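Local coordinates for protein putative glucoamylase (Bacteroides caccae ATCC 43185, PDB 4QT9) that probably hydrolyses alpha-glucosidic linkages in the manner of a glucoamylase, using a catalytic domain with an alpha/alpha toroid fold, at residues 45-50 and 390-395; 270-275 and 409-414; 315-320 and 338-343; 344-349 and 396-401. All coordinates share one frame; numbering follows the deposited sequence.

Contact 1: residues 45-50 and 390-395; sequences GLAPER and YLAIDQ
E49 meets A392 through the backbone: A392 N donates to E49 O over 3.1 Å. The bond is moderately bent, and the N-H comes from above the carbonyl plane, 40° out of it. The same oxygen takes a second proton from a water 2.7 Å from E49 O. That water also donates to the E49 carboxylate, at 2.6 Å from OE2, and accepts from I393 N, so it ties the loop to the first turn of the helix. Although CB of E49 starts out away from the helix, the bend at chi2 (62°) brings OE2 back to the water. Just before this turn, R50 and L391 form an antiparallel non-hydrogen-bonded pair of the small two-stranded sheet 50-52/389-391, whose strand 389-391 runs straight into helix 392-406 of the alpha/alpha toroid. L391 and R50 point the same way from the sheet, and L391 CD2 lies 3.8 Å from R50 CB, an apolar branch suited to the aliphatic part of the arginine. Alanines fit here because the backbones come close: A47 CB is 3.9 Å from A392 CB, and A392 CB is 3.4 Å from P48 O. In the next shell, E49 CG lies against one face of the R50 guanidinium, while R50 NE makes a salt bridge to D61 and E49 OE1 accepts from W115 NE1. L391, at the N-cap position, offers its carbonyl oxygen to both D394 N and Q395 N, and Y35 of helix 21-37 donates its hydroxyl to P48 O.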
loop_
_atom_site.group_PDB
_atom_site.type_symbol
_atom_site.label_atom_id
_atom_site.label_comp_id
_atom_site.label_asym_id
_atom_site.label_seq_id
_atom_site.Cartn_x
_atom_site.Cartn_y
_atom_site.Cartn_z
ATOM N N GLY A 45 18.470 -3.633 -1.237
ATOM C CA GLY A 45 17.597 -4.627 -1.861
ATOM C C GLY A 45 16.154 -4.129 -1.857
ATOM O O GLY A 45 15.230 -4.822 -2.319
ATOM N N LEU A 46 15.963 -2.887 -1.353
ATOM C CA LEU A 46 14.649 -2.268 -1.197
ATOM C C LEU A 46 14.235 -1.407 -2.373
ATOM O O LEU A 46 15.028 -1.108 -3.272
ATOM C CB LEU A 46 14.549 -1.469 0.110
ATOM C CG LEU A 46 14.533 -2.326 1.360
ATOM C CD1 LEU A 46 14.635 -1.485 2.558
ATOM C CD2 LEU A 46 13.280 -3.167 1.414
ATOM N N ALA A 47 12.945 -1.082 -2.374
ATOM C CA ALA A 47 12.237 -0.353 -3.390
ATOM C C ALA A 47 12.571 1.131 -3.380
ATOM O O ALA A 47 12.325 1.811 -2.374
ATOM C CB ALA A 47 10.730 -0.537 -3.180
ATOM N N PRO A 48 13.078 1.671 -4.503
ATOM C CA PRO A 48 13.256 3.134 -4.576
ATOM C C PRO A 48 11.881 3.798 -4.660
ATOM O O PRO A 48 10.947 3.174 -5.159
ATOM C CB PRO A 48 14.059 3.340 -5.879
ATOM C CG PRO A 48 13.727 2.159 -6.721
ATOM C CD PRO A 48 13.386 1.007 -5.794
ATOM N N GLU A 49 11.750 5.049 -4.185
ATOM C CA GLU A 49 10.495 5.793 -4.250
ATOM C C GLU A 49 9.957 5.758 -5.706
ATOM O O GLU A 49 8.786 5.451 -5.930
ATOM C CB GLU A 49 10.724 7.251 -3.770
ATOM C CG GLU A 49 9.511 8.171 -3.894
ATOM C CD GLU A 49 8.292 7.772 -3.080
ATOM O OE1 GLU A 49 8.431 7.522 -1.859
ATOM O OE2 GLU A 49 7.186 7.728 -3.662
ATOM N N ARG A 50 10.851 6.005 -6.679
ATOM C CA ARG A 50 10.547 6.081 -8.098
ATOM C C ARG A 50 11.622 5.427 -8.987
ATOM O O ARG A 50 12.791 5.300 -8.588
ATOM C CB ARG A 50 10.382 7.563 -8.512
ATOM C CG ARG A 50 11.673 8.402 -8.574
ATOM C CD ARG A 50 11.375 9.885 -8.504
ATOM N NE ARG A 50 11.248 10.344 -7.114
ATOM C CZ ARG A 50 10.150 10.837 -6.546
ATOM N NH1 ARG A 50 9.012 10.928 -7.235
ATOM N NH2 ARG A 50 10.179 11.250 -5.289
ATOM N N TYR A 390 7.714 4.963 -13.015
ATOM C CA TYR A 390 7.102 4.114 -12.008
ATOM C C TYR A 390 7.265 4.673 -10.625
ATOM O O TYR A 390 8.232 5.388 -10.361
ATOM C CB TYR A 390 7.750 2.736 -12.003
ATOM C CG TYR A 390 7.662 1.997 -13.313
ATOM C CD1 TYR A 390 6.505 1.305 -13.670
ATOM C CD2 TYR A 390 8.752 1.934 -14.172
ATOM C CE1 TYR A 390 6.436 0.578 -14.853
ATOM C CE2 TYR A 390 8.692 1.210 -15.363
ATOM C CZ TYR A 390 7.534 0.520 -15.689
ATOM O OH TYR A 390 7.470 -0.234 -16.830
ATOM N N LEU A 391 6.339 4.289 -9.718
ATOM C CA LEU A 391 6.394 4.557 -8.280
ATOM C C LEU A 391 6.176 3.252 -7.565
ATOM O O LEU A 391 5.209 2.548 -7.890
ATOM C CB LEU A 391 5.338 5.589 -7.811
ATOM C CG LEU A 391 5.469 7.013 -8.323
ATOM C CD1 LEU A 391 4.224 7.797 -7.963
ATOM C CD2 LEU A 391 6.711 7.693 -7.737
ATOM N N ALA A 392 7.034 2.929 -6.581
ATOM C CA ALA A 392 6.905 1.723 -5.756
ATOM C C ALA A 392 5.495 1.545 -5.181
ATOM O O ALA A 392 4.957 0.441 -5.259
ATOM C CB ALA A 392 7.927 1.751 -4.599
ATOM N N ILE A 393 4.892 2.617 -4.640
ATOM C CA ILE A 393 3.547 2.559 -4.008
ATOM C C ILE A 393 2.417 2.302 -5.030
ATOM O O ILE A 393 1.312 1.957 -4.632
ATOM C CB ILE A 393 3.233 3.798 -3.110
ATOM C CG1 ILE A 393 3.236 5.133 -3.888
ATOM C CG2 ILE A 393 4.163 3.845 -1.863
ATOM C CD1 ILE A 393 2.807 6.365 -3.021
ATOM N N ASP A 394 2.666 2.489 -6.322
ATOM C CA ASP A 394 1.628 2.206 -7.303
ATOM C C ASP A 394 1.860 0.796 -7.908
ATOM O O ASP A 394 0.896 0.059 -8.080
ATOM C CB ASP A 394 1.515 3.335 -8.358
ATOM C CG ASP A 394 0.988 4.670 -7.771
ATOM O OD1 ASP A 394 0.474 4.666 -6.640
ATOM O OD2 ASP A 394 1.115 5.720 -8.439
ATOM N N GLN A 395 3.138 0.369 -8.094
ATOM C CA GLN A 395 3.478 -0.967 -8.607
ATOM C C GLN A 395 3.210 -2.075 -7.583
ATOM O O GLN A 395 2.747 -3.151 -7.947
ATOM C CB GLN A 395 4.944 -1.024 -9.069
ATOM C CG GLN A 395 5.206 -0.110 -10.269
ATOM C CD GLN A 395 4.178 -0.268 -11.367
ATOM O OE1 GLN A 395 3.289 0.596 -11.551
ATOM N NE2 GLN A 395 4.268 -1.370 -12.111
HETATM O O HOH W 1 6.633 5.255 -4.247
#

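Contact 2: residues 270-275 and 409-414; sequences GLDPVG and LLWKLF
D272 lies flat on W411, its carboxylate and the indole only 5° apart in plane. OD1 sits 3.5 Å above the ring plane, displaced toward the rim, and the CA of D272 makes a CH-pi contact, 3.8 Å from the centroid of the five-membered ring. P273 CD rests on the same face as OD1, 3.6 Å from W411 CZ2; the rigid pyrrolidine crosses the indole at about a right angle. At the other end of the loop, G270 O lies at the ring's edge and meets W411 CA in a straight CA-H...O contact of 3.4 Å. F414, one turn further along the helix, has CG anti to its own N (chi1 -176°), which brings CD2 to 3.3 Å from G270 C. Glycine suits this spot, since a CB on G270 would collide with F414 CG. The indole is also held from outside, where W411 NE1 donates to F268 O. Replacing W411 with an alanine would probably deprive the D272 carboxylate and the P273 ring of the surface they lie on and F268 O of its donor, opening a gap beside the loop. D272 OD1 accepts from V274 N, which lies 3.2 Å away and comes from above the carboxylate plane, 45° out of it: the pattern is an Asx turn, here pressed flat against a tryptophan of helix 409-415 in the alpha/alpha toroid.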
loop_
_atom_site.group_PDB
_atom_site.type_symbol
_atom_site.label_atom_id
_atom_site.label_comp_id
_atom_site.label_asym_id
_atom_site.label_seq_id
_atom_site.Cartn_x
_atom_site.Cartn_y
_atom_site.Cartn_z
ATOM N N GLY A 270 -2.533 -7.360 3.107
ATOM C CA GLY A 270 -2.345 -8.464 4.039
ATOM C C GLY A 270 -3.631 -8.741 4.782
ATOM O O GLY A 270 -4.045 -9.899 4.936
ATOM N N LEU A 271 -4.263 -7.661 5.267
ATOM C CA LEU A 271 -5.551 -7.740 5.955
ATOM C C LEU A 271 -6.626 -8.203 4.941
ATOM O O LEU A 271 -6.917 -7.485 4.001
ATOM C CB LEU A 271 -5.894 -6.377 6.573
ATOM C CG LEU A 271 -7.210 -6.289 7.364
ATOM C CD1 LEU A 271 -7.136 -7.073 8.660
ATOM C CD2 LEU A 271 -7.553 -4.858 7.667
ATOM N N ASP A 272 -7.139 -9.431 5.097
ATOM C CA ASP A 272 -8.117 -10.012 4.183
ATOM C C ASP A 272 -9.498 -9.302 4.337
ATOM O O ASP A 272 -10.124 -9.417 5.398
ATOM C CB ASP A 272 -8.213 -11.527 4.467
ATOM C CG ASP A 272 -9.032 -12.370 3.511
ATOM O OD1 ASP A 272 -9.716 -11.793 2.632
ATOM O OD2 ASP A 272 -9.047 -13.609 3.680
ATOM N N PRO A 273 -10.004 -8.564 3.305
ATOM C CA PRO A 273 -11.315 -7.887 3.482
ATOM C C PRO A 273 -12.501 -8.827 3.392
ATOM O O PRO A 273 -13.585 -8.464 3.872
ATOM C CB PRO A 273 -11.366 -6.860 2.346
ATOM C CG PRO A 273 -10.428 -7.383 1.300
ATOM C CD PRO A 273 -9.409 -8.281 1.983
ATOM N N VAL A 274 -12.327 -10.021 2.784
ATOM C CA VAL A 274 -13.444 -10.955 2.576
ATOM C C VAL A 274 -14.027 -11.438 3.941
ATOM O O VAL A 274 -13.329 -12.039 4.756
ATOM C CB VAL A 274 -13.096 -12.131 1.627
ATOM C CG1 VAL A 274 -14.313 -13.052 1.425
ATOM C CG2 VAL A 274 -12.583 -11.604 0.274
ATOM N N GLY A 275 -15.281 -11.086 4.175
ATOM C CA GLY A 275 -15.993 -11.430 5.403
ATOM C C GLY A 275 -15.564 -10.645 6.628
ATOM O O GLY A 275 -16.006 -10.957 7.728
ATOM N N LEU A 409 -2.577 -15.736 -1.392
ATOM C CA LEU A 409 -1.301 -15.948 -0.703
ATOM C C LEU A 409 -0.971 -14.891 0.370
ATOM O O LEU A 409 -0.690 -15.282 1.506
ATOM C CB LEU A 409 -0.120 -16.054 -1.691
ATOM C CG LEU A 409 1.261 -16.262 -1.038
ATOM C CD1 LEU A 409 1.374 -17.617 -0.364
ATOM C CD2 LEU A 409 2.379 -16.050 -2.039
ATOM N N LEU A 410 -0.980 -13.585 0.037
ATOM C CA LEU A 410 -0.579 -12.595 1.041
ATOM C C LEU A 410 -1.597 -12.495 2.164
ATOM O O LEU A 410 -1.194 -12.371 3.331
ATOM C CB LEU A 410 -0.267 -11.221 0.432
ATOM C CG LEU A 410 0.980 -11.125 -0.460
ATOM C CD1 LEU A 410 2.244 -11.697 0.222
ATOM C CD2 LEU A 410 0.750 -11.737 -1.845
ATOM N N TRP A 411 -2.907 -12.658 1.841
ATOM C CA TRP A 411 -3.918 -12.676 2.893
ATOM C C TRP A 411 -3.735 -13.898 3.817
ATOM O O TRP A 411 -3.846 -13.742 5.025
ATOM C CB TRP A 411 -5.326 -12.700 2.318
ATOM C CG TRP A 411 -5.754 -11.503 1.531
ATOM C CD1 TRP A 411 -5.436 -10.195 1.770
ATOM C CD2 TRP A 411 -6.762 -11.491 0.513
ATOM N NE1 TRP A 411 -6.083 -9.383 0.867
ATOM C CE2 TRP A 411 -6.919 -10.151 0.096
ATOM C CE3 TRP A 411 -7.518 -12.491 -0.118
ATOM C CZ2 TRP A 411 -7.819 -9.785 -0.906
ATOM C CZ3 TRP A 411 -8.440 -12.121 -1.078
ATOM C CH2 TRP A 411 -8.564 -10.788 -1.485
ATOM N N LYS A 412 -3.492 -15.107 3.255
ATOM C CA LYS A 412 -3.322 -16.324 4.074
ATOM C C LYS A 412 -2.158 -16.151 5.047
ATOM O O LYS A 412 -2.307 -16.439 6.218
ATOM C CB LYS A 412 -3.078 -17.594 3.215
ATOM C CG LYS A 412 -4.123 -17.901 2.144
ATOM C CD LYS A 412 -5.095 -19.017 2.518
ATOM C CE LYS A 412 -5.646 -19.720 1.294
ATOM N NZ LYS A 412 -6.624 -18.893 0.544
ATOM N N LEU A 413 -1.007 -15.650 4.557
ATOM C CA LEU A 413 0.193 -15.495 5.367
ATOM C C LEU A 413 -0.011 -14.477 6.500
ATOM O O LEU A 413 0.133 -14.844 7.677
ATOM C CB LEU A 413 1.391 -15.113 4.490
ATOM C CG LEU A 413 1.858 -16.166 3.489
ATOM C CD1 LEU A 413 2.846 -15.562 2.521
ATOM C CD2 LEU A 413 2.446 -17.385 4.187
ATOM N N PHE A 414 -0.430 -13.237 6.148
ATOM C CA PHE A 414 -0.654 -12.168 7.121
ATOM C C PHE A 414 -1.734 -12.528 8.160
ATOM O O PHE A 414 -1.542 -12.239 9.342
ATOM C CB PHE A 414 -1.023 -10.853 6.407
ATOM C CG PHE A 414 -1.188 -9.668 7.339
ATOM C CD1 PHE A 414 -0.079 -8.958 7.787
ATOM C CD2 PHE A 414 -2.445 -9.294 7.803
ATOM C CE1 PHE A 414 -0.235 -7.857 8.629
ATOM C CE2 PHE A 414 -2.596 -8.198 8.642
ATOM C CZ PHE A 414 -1.488 -7.497 9.064
#

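Contact 3: residues 315-320 and 338-343; sequences GLTASY and VISPTA
The start of helix 341-345 is tied to the loop that leads into the beta hairpin 318-321/324-327, chiefly by G315, S319 and S340. S340 N donates to G315 O in a nearly straight bond of 3.2 Å (176° at the hydrogen), met almost head-on by the carbonyl. The S340 side chain makes a second link, its OG 2.6 Å from S319 OG; either hydroxyl could give the proton. A water reinforces the junction: it lies 2.7 Å from S340 OG, probably donates to V338 O and accepts from T317 N. Serines suit this place, since the short hydroxyl of each bridges the narrow gap to its counterpart. G315 is glycine for two reasons: its backbone angles would jam a CB against the preceding carbonyl, and that CB would also press on A343, whose own CB is 3.4 Å from G315 C. Apolar contact surrounds the polar core. T317 turns its methyl CG2 into the gap between backbone N and carbonyl carbon (OG1 anti to N, chi1 -159°), so that CG2 meets T342 CG2 at 3.6 Å, the two side chains crossing at about a right angle, while T317 OG1 accepts from F262 N. L316 CD2 lies 4.3 Å from I339 CD1. Beyond the pair, L316 packs on Y298 and C299 of helix 284-301, T342 lies against P397 and I398 of helix 392-406, and Y320, further along the strand, rests on R389 and L391 of strand 389-391.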
loop_
_atom_site.group_PDB
_atom_site.type_symbol
_atom_site.label_atom_id
_atom_site.label_comp_id
_atom_site.label_asym_id
_atom_site.label_seq_id
_atom_site.Cartn_x
_atom_site.Cartn_y
_atom_site.Cartn_z
ATOM N N GLY A 315 -10.151 4.534 -13.386
ATOM C CA GLY A 315 -9.274 4.345 -12.238
ATOM C C GLY A 315 -8.546 5.608 -11.848
ATOM O O GLY A 315 -7.525 5.957 -12.452
ATOM N N LEU A 316 -9.099 6.308 -10.835
ATOM C CA LEU A 316 -8.550 7.561 -10.321
ATOM C C LEU A 316 -7.983 7.392 -8.918
ATOM O O LEU A 316 -8.703 7.047 -7.970
ATOM C CB LEU A 316 -9.596 8.685 -10.318
ATOM C CG LEU A 316 -10.223 9.035 -11.657
ATOM C CD1 LEU A 316 -11.295 10.090 -11.481
ATOM C CD2 LEU A 316 -9.204 9.483 -12.635
ATOM N N THR A 317 -6.683 7.700 -8.796
ATOM C CA THR A 317 -5.969 7.645 -7.531
ATOM C C THR A 317 -4.787 8.596 -7.554
ATOM O O THR A 317 -4.413 9.085 -8.627
ATOM C CB THR A 317 -5.520 6.208 -7.250
ATOM O OG1 THR A 317 -5.294 6.123 -5.859
ATOM C CG2 THR A 317 -4.258 5.809 -8.045
ATOM N N ALA A 318 -4.154 8.792 -6.390
ATOM C CA ALA A 318 -2.943 9.602 -6.245
ATOM C C ALA A 318 -1.798 9.004 -7.108
ATOM O O ALA A 318 -1.603 7.790 -7.109
ATOM C CB ALA A 318 -2.530 9.662 -4.780
ATOM N N SER A 319 -1.119 9.849 -7.911
ATOM C CA SER A 319 -0.026 9.430 -8.799
ATOM C C SER A 319 0.592 10.633 -9.475
ATOM O O SER A 319 0.093 11.754 -9.326
ATOM C CB SER A 319 -0.543 8.470 -9.881
ATOM O OG SER A 319 -1.476 9.097 -10.755
ATOM N N TYR A 320 1.634 10.398 -10.274
ATOM C CA TYR A 320 2.157 11.451 -11.138
ATOM C C TYR A 320 1.026 12.029 -11.925
ATOM O O TYR A 320 0.061 11.313 -12.251
ATOM C CB TYR A 320 3.212 10.894 -12.105
ATOM C CG TYR A 320 4.569 10.661 -11.478
ATOM C CD1 TYR A 320 5.198 11.658 -10.732
ATOM C CD2 TYR A 320 5.275 9.477 -11.712
ATOM C CE1 TYR A 320 6.468 11.460 -10.178
ATOM C CE2 TYR A 320 6.564 9.284 -11.198
ATOM C CZ TYR A 320 7.157 10.284 -10.441
ATOM O OH TYR A 320 8.422 10.118 -9.957
ATOM N N VAL A 338 -6.269 12.120 -15.901
ATOM C CA VAL A 338 -5.187 11.165 -15.706
ATOM C C VAL A 338 -5.720 9.847 -15.151
ATOM O O VAL A 338 -6.378 9.831 -14.106
ATOM C CB VAL A 338 -4.093 11.772 -14.789
ATOM C CG1 VAL A 338 -3.053 10.743 -14.419
ATOM C CG2 VAL A 338 -3.449 13.006 -15.431
ATOM N N ILE A 339 -5.405 8.739 -15.858
ATOM C CA ILE A 339 -5.752 7.378 -15.440
ATOM C C ILE A 339 -4.483 6.805 -14.850
ATOM O O ILE A 339 -3.422 7.040 -15.407
ATOM C CB ILE A 339 -6.326 6.503 -16.617
ATOM C CG1 ILE A 339 -7.690 7.039 -17.165
ATOM C CG2 ILE A 339 -6.410 4.998 -16.262
ATOM C CD1 ILE A 339 -8.945 7.094 -16.144
ATOM N N SER A 340 -4.581 6.120 -13.704
ATOM C CA SER A 340 -3.475 5.454 -13.036
ATOM C C SER A 340 -3.793 3.963 -13.006
ATOM O O SER A 340 -4.747 3.585 -12.333
ATOM C CB SER A 340 -3.265 6.014 -11.632
ATOM O OG SER A 340 -3.257 7.432 -11.653
ATOM N N PRO A 341 -3.055 3.114 -13.786
ATOM C CA PRO A 341 -3.358 1.663 -13.824
ATOM C C PRO A 341 -3.466 0.974 -12.455
ATOM O O PRO A 341 -4.279 0.067 -12.311
ATOM C CB PRO A 341 -2.189 1.088 -14.635
ATOM C CG PRO A 341 -1.786 2.202 -15.542
ATOM C CD PRO A 341 -1.931 3.445 -14.694
ATOM N N THR A 342 -2.738 1.452 -11.433
ATOM C CA THR A 342 -2.820 0.858 -10.096
ATOM C C THR A 342 -4.235 0.901 -9.519
ATOM O O THR A 342 -4.615 -0.025 -8.805
ATOM C CB THR A 342 -1.814 1.501 -9.133
ATOM O OG1 THR A 342 -1.617 0.626 -8.024
ATOM C CG2 THR A 342 -2.222 2.921 -8.661
ATOM N N ALA A 343 -5.025 1.932 -9.853
ATOM C CA ALA A 343 -6.368 2.083 -9.295
ATOM C C ALA A 343 -7.305 0.924 -9.678
ATOM O O ALA A 343 -7.783 0.214 -8.793
ATOM C CB ALA A 343 -6.965 3.413 -9.714
HETATM O O HOH W 2 -5.635 8.738 -11.692
#

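Contact 4: residues 344-349 and 396-401; sequences ALSSIV and GPIAVM
M401, built as selenomethionine, lays its side chain across V349, the two crossing at about a right angle with CE 3.7 Å from V349 CG2. The contact joins helix 392-406 of the alpha/alpha toroid to the end of helix 341-345 and the type I beta turn, L345 to I348, that follows. The same M401 chain bends at chi2 (-57°), so that CG comes 3.3 Å from S346 O while SE and CE lie against the valine. A long, unbranched and flexible methionine-type side chain can wrap in this way round S346 O and the V349 methyls, and the branched valine meets it twice: CG1 is 3.4 Å from M401 O, and CG2 faces the methyl. With an alanine in place of V349, CE would probably lose its apolar partner and a gap would open beside M401 O. S346, at the turn, points toward the kink at P397, whose N bears no hydrogen. Its CB lies 3.7 Å from P397 CB, and its OG reaches 3.6 Å from I398 CG1; the hydroxyl itself bonds to T342 O, one turn back. L345 adds a looser contact, CB 4.3 Å from I398 CG1. S346 OG comes 3.2 Å from I398 N at a poor angle, which makes this a close approach rather than a bond, with P397 CB at 3.3 Å from the same oxygen.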
loop_
_atom_site.group_PDB
_atom_site.type_symbol
_atom_site.label_atom_id
_atom_site.label_comp_id
_atom_site.label_asym_id
_atom_site.label_seq_id
_atom_site.Cartn_x
_atom_site.Cartn_y
_atom_site.Cartn_z
ATOM N N ALA A 344 -7.548 0.714 -10.953
ATOM C CA ALA A 344 -8.462 -0.347 -11.381
ATOM C C ALA A 344 -7.848 -1.710 -11.173
ATOM O O ALA A 344 -8.553 -2.628 -10.743
ATOM C CB ALA A 344 -8.852 -0.174 -12.841
ATOM N N LEU A 345 -6.532 -1.833 -11.397
ATOM C CA LEU A 345 -5.889 -3.142 -11.316
ATOM C C LEU A 345 -5.738 -3.640 -9.900
ATOM O O LEU A 345 -5.922 -4.835 -9.698
ATOM C CB LEU A 345 -4.545 -3.209 -12.049
ATOM C CG LEU A 345 -4.493 -2.666 -13.483
ATOM C CD1 LEU A 345 -3.185 -3.044 -14.144
ATOM C CD2 LEU A 345 -5.643 -3.109 -14.305
ATOM N N SER A 346 -5.480 -2.757 -8.907
ATOM C CA SER A 346 -5.351 -3.225 -7.522
ATOM C C SER A 346 -6.744 -3.434 -6.860
ATOM O O SER A 346 -6.818 -3.807 -5.700
ATOM C CB SER A 346 -4.477 -2.282 -6.695
ATOM O OG SER A 346 -3.240 -2.037 -7.351
ATOM N N SER A 347 -7.824 -3.219 -7.605
ATOM C CA SER A 347 -9.174 -3.469 -7.137
ATOM C C SER A 347 -9.724 -4.770 -7.739
ATOM O O SER A 347 -10.904 -5.052 -7.579
ATOM C CB SER A 347 -10.086 -2.277 -7.429
ATOM O OG SER A 347 -10.096 -1.462 -6.263
ATOM N N ILE A 348 -8.853 -5.571 -8.396
ATOM C CA ILE A 348 -9.198 -6.869 -9.013
ATOM C C ILE A 348 -9.874 -7.812 -7.985
ATOM O O ILE A 348 -10.779 -8.560 -8.351
ATOM C CB ILE A 348 -7.963 -7.542 -9.684
ATOM C CG1 ILE A 348 -8.366 -8.789 -10.513
ATOM C CG2 ILE A 348 -6.829 -7.849 -8.667
ATOM C CD1 ILE A 348 -7.319 -9.257 -11.546
ATOM N N VAL A 349 -9.460 -7.754 -6.710
ATOM C CA VAL A 349 -10.021 -8.590 -5.621
ATOM C C VAL A 349 -11.512 -8.228 -5.335
ATOM O O VAL A 349 -12.263 -9.081 -4.859
ATOM C CB VAL A 349 -9.177 -8.502 -4.322
ATOM C CG1 VAL A 349 -7.774 -9.060 -4.541
ATOM C CG2 VAL A 349 -9.129 -7.070 -3.763
ATOM N N GLY A 396 3.526 -1.803 -6.332
ATOM C CA GLY A 396 3.352 -2.741 -5.224
ATOM C C GLY A 396 1.971 -3.355 -5.132
ATOM O O GLY A 396 1.851 -4.577 -5.232
ATOM N N PRO A 397 0.891 -2.539 -5.062
ATOM C CA PRO A 397 -0.465 -3.109 -4.926
ATOM C C PRO A 397 -0.938 -3.939 -6.112
ATOM O O PRO A 397 -1.682 -4.879 -5.894
ATOM C CB PRO A 397 -1.319 -1.876 -4.729
ATOM C CG PRO A 397 -0.377 -0.890 -4.067
ATOM C CD PRO A 397 0.839 -1.072 -4.904
ATOM N N ILE A 398 -0.444 -3.660 -7.341
ATOM C CA ILE A 398 -0.786 -4.405 -8.547
ATOM C C ILE A 398 -0.346 -5.863 -8.410
ATOM O O ILE A 398 -1.165 -6.753 -8.608
ATOM C CB ILE A 398 -0.171 -3.737 -9.811
ATOM C CG1 ILE A 398 -0.805 -2.335 -10.032
ATOM C CG2 ILE A 398 -0.362 -4.641 -11.050
ATOM C CD1 ILE A 398 -0.108 -1.429 -11.062
ATOM N N ALA A 399 0.946 -6.100 -8.038
ATOM C CA ALA A 399 1.529 -7.438 -7.876
ATOM C C ALA A 399 0.869 -8.196 -6.749
ATOM O O ALA A 399 0.551 -9.363 -6.909
ATOM C CB ALA A 399 3.006 -7.336 -7.621
ATOM N N VAL A 400 0.562 -7.516 -5.659
ATOM C CA VAL A 400 -0.001 -8.152 -4.466
ATOM C C VAL A 400 -1.497 -8.486 -4.639
ATOM O O VAL A 400 -1.903 -9.625 -4.359
ATOM C CB VAL A 400 0.298 -7.284 -3.220
ATOM C CG1 VAL A 400 -0.309 -7.900 -1.950
ATOM C CG2 VAL A 400 1.825 -7.113 -3.057
HETATM N N MSE A 401 -2.297 -7.543 -5.172
HETATM C CA MSE A 401 -3.727 -7.800 -5.348
HETATM C C MSE A 401 -3.995 -8.870 -6.427
HETATM O O MSE A 401 -4.924 -9.675 -6.212
HETATM C CB MSE A 401 -4.498 -6.516 -5.563
HETATM C CG MSE A 401 -4.481 -5.662 -4.299
HETATM SE SE MSE A 401 -5.207 -6.598 -2.710
HETATM C CE MSE A 401 -6.456 -5.142 -2.021
#

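Contacts 1 and 4 use successive parts of helix 392-406, and contacts 3 and 4 share helix 341-345, their centres about 12 Å apart. Contact 3 meets contact 1 through two probable hydrogen bonds, D394 O to T342 OG1 at 2.6 Å and R50 NH1 to Y320 OH at 2.9 Å; the centres of these two contacts are about 15 Å apart. Contact 2 follows on the next helix, 409-415; W411 CH2 lies 3.6 Å from V349 CG1 of contact 4, but contact 2 is about 22 Å from contact 1, centre to centre, and the two lie on opposite sides of the centre of the chain.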